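DNA polymerase III subunit beta (Helicobacter pylori 26695, PDB 4S3I) forms the sliding clamp that tethers DNA polymerases and other proteins to DNA and so confers processivity on replication. Local coordinates at residues K41-L46 and S57-T61. Numbering follows the deposited sequence.
Sequences KEKLFL and SYIFT
Leu44 and Ile59 exchange two backbone hydrogen bonds, with Leu44 N to Ile59 O at 2.8 Å and nearly linear. Leu46 and Ser57 form the next such pair, Ser57 N reaching Leu46 O at 2.9 Å. Toward the Glu42 end, Thr61 N donates to Glu42 O at 3.0 Å, from well above the carbonyl plane. Thr61 OG1 adds a weak bond to the same oxygen.

Aromatic and cationic groups meet on the other side of the sheet from Leu44. Lys43 has CG anti to its carbonyl carbon (chi1 -66°) and is extended beyond it, which lays the chain over one face of the Tyr58 ring. Its NZ sits 3.9 Å from the centroid of the Tyr58 ring, a cation-pi contact, and its CE makes a CH-pi contact there. Tyr58 CB in turn sits over one face of the Phe45 ring, 3.7 Å from Phe45 CD2.

Apolar contacts lie on the face that carries Leu44, Leu46 and Ile59. Leu44 and Ile59 lie side by side, with Leu44 CB 4.1 Å from Ile59 CG1. Leu46 packs on Leu12 and Leu16 of helix 9-19, and Ile59 on Ala15.

This is an antiparallel beta hairpin of the N-terminal clamp domain, its sheet backed by a helix as in sliding clamps.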
ATOM      1  N   LYS A  41     -17.290 -14.862  34.136  1.00 37.67           N
ATOM      2  CA  LYS A  41     -16.222 -15.563  34.850  1.00 51.06           C
ATOM      3  C   LYS A  41     -14.857 -15.001  34.456  1.00 54.48           C
ATOM      4  O   LYS A  41     -14.615 -13.800  34.599  1.00 61.25           O
ATOM      5  CB  LYS A  41     -16.321 -17.078  34.629  1.00 54.74           C
ATOM      6  CG  LYS A  41     -17.605 -17.677  35.213  1.00 59.68           C
ATOM      7  CD  LYS A  41     -17.933 -19.040  34.622  1.00 62.58           C
ATOM      8  CE  LYS A  41     -19.362 -19.445  34.959  1.00 68.20           C
ATOM      9  NZ  LYS A  41     -19.779 -20.686  34.241  1.00 69.02           N
ATOM     10  N   GLU A  42     -13.970 -15.841  33.945  1.00 52.63           N
ATOM     11  CA  GLU A  42     -12.642 -15.345  33.605  1.00 58.10           C
ATOM     12  C   GLU A  42     -12.452 -15.067  32.114  1.00 46.19           C
ATOM     13  O   GLU A  42     -11.320 -15.060  31.630  1.00 43.06           O
ATOM     14  CB  GLU A  42     -11.555 -16.290  34.126  1.00 74.76           C
ATOM     15  CG  GLU A  42     -10.748 -15.721  35.297  1.00 90.07           C
ATOM     16  CD  GLU A  42     -11.597 -15.429  36.533  1.00 97.47           C
ATOM     17  OE1 GLU A  42     -11.348 -14.395  37.193  1.00 99.17           O
ATOM     18  OE2 GLU A  42     -12.503 -16.232  36.850  1.00 97.95           O
ATOM     19  N   LYS A  43     -13.549 -14.833  31.394  1.00 38.39           N
ATOM     20  CA  LYS A  43     -13.466 -14.489  29.966  1.00 36.60           C
ATOM     21  C   LYS A  43     -14.087 -13.122  29.676  1.00 40.08           C
ATOM     22  O   LYS A  43     -15.049 -12.713  30.342  1.00 34.19           O
ATOM     23  CB  LYS A  43     -14.154 -15.554  29.096  1.00 41.54           C
ATOM     24  CG  LYS A  43     -13.496 -16.945  29.084  1.00 44.42           C
ATOM     25  CD  LYS A  43     -14.229 -17.888  28.117  1.00 47.59           C
ATOM     26  CE  LYS A  43     -13.497 -19.216  27.910  1.00 53.71           C
ATOM     27  NZ  LYS A  43     -14.215 -20.106  26.945  1.00 51.80           N
ATOM     28  N   LEU A  44     -13.522 -12.413  28.697  1.00 41.17           N
ATOM     29  CA  LEU A  44     -14.182 -11.254  28.085  1.00 35.17           C
ATOM     30  C   LEU A  44     -14.566 -11.645  26.666  1.00 32.12           C
ATOM     31  O   LEU A  44     -13.706 -11.994  25.864  1.00 31.73           O
ATOM     32  CB  LEU A  44     -13.253 -10.035  28.029  1.00 32.15           C
ATOM     33  CG  LEU A  44     -13.754  -8.894  27.137  1.00 31.71           C
ATOM     34  CD1 LEU A  44     -14.929  -8.188  27.798  1.00 32.07           C
ATOM     35  CD2 LEU A  44     -12.652  -7.900  26.822  1.00 31.34           C
ATOM     36  N   PHE A  45     -15.857 -11.615  26.368  1.00 32.28           N
ATOM     37  CA  PHE A  45     -16.336 -11.887  25.026  1.00 31.97           C
ATOM     38  C   PHE A  45     -16.563 -10.573  24.300  1.00 31.57           C
ATOM     39  O   PHE A  45     -17.143  -9.634  24.851  1.00 31.78           O
ATOM     40  CB  PHE A  45     -17.652 -12.666  25.076  1.00 32.52           C
ATOM     41  CG  PHE A  45     -17.493 -14.095  25.521  1.00 35.23           C
ATOM     42  CD1 PHE A  45     -17.478 -14.416  26.873  1.00 39.93           C
ATOM     43  CD2 PHE A  45     -17.342 -15.117  24.583  1.00 37.63           C
ATOM     44  CE1 PHE A  45     -17.331 -15.747  27.293  1.00 45.48           C
ATOM     45  CE2 PHE A  45     -17.188 -16.450  24.990  1.00 37.75           C
ATOM     46  CZ  PHE A  45     -17.183 -16.759  26.348  1.00 42.39           C
ATOM     47  N   LEU A  46     -16.110 -10.528  23.059  1.00 31.06           N
ATOM     48  CA  LEU A  46     -16.255  -9.352  22.224  1.00 30.73           C
ATOM     49  C   LEU A  46     -16.960  -9.826  20.963  1.00 38.75           C
ATOM     50  O   LEU A  46     -16.543 -10.817  20.349  1.00 35.19           O
ATOM     51  CB  LEU A  46     -14.882  -8.752  21.902  1.00 30.24           C
ATOM     52  CG  LEU A  46     -13.934  -8.451  23.070  1.00 30.43           C
ATOM     53  CD1 LEU A  46     -13.069  -9.649  23.400  1.00 32.43           C
ATOM     54  CD2 LEU A  46     -13.024  -7.243  22.772  1.00 30.04           C
ATOM     55  N   SER A  57     -15.723 -13.498  19.719  1.00 30.42           N
ATOM     56  CA  SER A  57     -14.418 -13.960  20.179  1.00 30.29           C
ATOM     57  C   SER A  57     -14.326 -13.793  21.685  1.00 33.31           C
ATOM     58  O   SER A  57     -15.150 -13.098  22.291  1.00 30.97           O
ATOM     59  CB  SER A  57     -13.303 -13.140  19.523  1.00 30.26           C
ATOM     60  OG  SER A  57     -13.394 -13.164  18.111  1.00 35.60           O
ATOM     61  N   TYR A  58     -13.321 -14.413  22.296  1.00 33.05           N
ATOM     62  CA  TYR A  58     -13.042 -14.140  23.701  1.00 31.25           C
ATOM     63  C   TYR A  58     -11.548 -14.007  23.961  1.00 38.09           C
ATOM     64  O   TYR A  58     -10.725 -14.561  23.224  1.00 32.46           O
ATOM     65  CB  TYR A  58     -13.649 -15.205  24.625  1.00 31.98           C
ATOM     66  CG  TYR A  58     -12.794 -16.443  24.800  1.00 38.15           C
ATOM     67  CD1 TYR A  58     -12.990 -17.559  24.004  1.00 47.47           C
ATOM     68  CD2 TYR A  58     -11.800 -16.502  25.781  1.00 40.13           C
ATOM     69  CE1 TYR A  58     -12.222 -18.697  24.168  1.00 52.46           C
ATOM     70  CE2 TYR A  58     -11.021 -17.631  25.943  1.00 44.42           C
ATOM     71  CZ  TYR A  58     -11.238 -18.727  25.134  1.00 52.07           C
ATOM     72  OH  TYR A  58     -10.471 -19.860  25.286  1.00 55.73           O
ATOM     73  N   ILE A  59     -11.210 -13.269  25.015  1.00 31.34           N
ATOM     74  CA  ILE A  59      -9.881 -13.335  25.602  1.00 31.52           C
ATOM     75  C   ILE A  59     -10.052 -13.606  27.091  1.00 33.60           C
ATOM     76  O   ILE A  59     -11.098 -13.292  27.669  1.00 32.47           O
ATOM     77  CB  ILE A  59      -9.072 -12.043  25.387  1.00 31.14           C
ATOM     78  CG1 ILE A  59      -9.753 -10.845  26.055  1.00 31.22           C
ATOM     79  CG2 ILE A  59      -8.835 -11.796  23.893  1.00 32.58           C
ATOM     80  CD1 ILE A  59      -8.931  -9.530  25.968  1.00 30.98           C
ATOM     81  N   PHE A  60      -9.034 -14.204  27.706  1.00 32.67           N
ATOM     82  CA  PHE A  60      -9.064 -14.434  29.142  1.00 35.68           C
ATOM     83  C   PHE A  60      -8.756 -13.119  29.822  1.00 33.43           C
ATOM     84  O   PHE A  60      -7.923 -12.352  29.341  1.00 35.30           O
ATOM     85  CB  PHE A  60      -8.010 -15.466  29.548  1.00 38.28           C
ATOM     86  CG  PHE A  60      -8.332 -16.871  29.120  1.00 40.61           C
ATOM     87  CD1 PHE A  60      -9.375 -17.572  29.724  1.00 43.92           C
ATOM     88  CD2 PHE A  60      -7.581 -17.500  28.136  1.00 41.77           C
ATOM     89  CE1 PHE A  60      -9.676 -18.872  29.337  1.00 45.83           C
ATOM     90  CE2 PHE A  60      -7.870 -18.804  27.743  1.00 43.67           C
ATOM     91  CZ  PHE A  60      -8.919 -19.489  28.344  1.00 42.51           C
ATOM     92  N   THR A  61      -9.414 -12.858  30.941  1.00 33.90           N
ATOM     93  CA  THR A  61      -9.101 -11.688  31.751  1.00 39.68           C
ATOM     94  C   THR A  61      -7.908 -11.964  32.664  1.00 45.20           C
ATOM     95  O   THR A  61      -7.728 -13.090  33.136  1.00 40.43           O
ATOM     96  CB  THR A  61     -10.302 -11.282  32.621  1.00 39.22           C
ATOM     97  OG1 THR A  61     -10.601 -12.342  33.536  1.00 39.75           O
ATOM     98  CG2 THR A  61     -11.517 -11.004  31.748  1.00 34.16           C
TER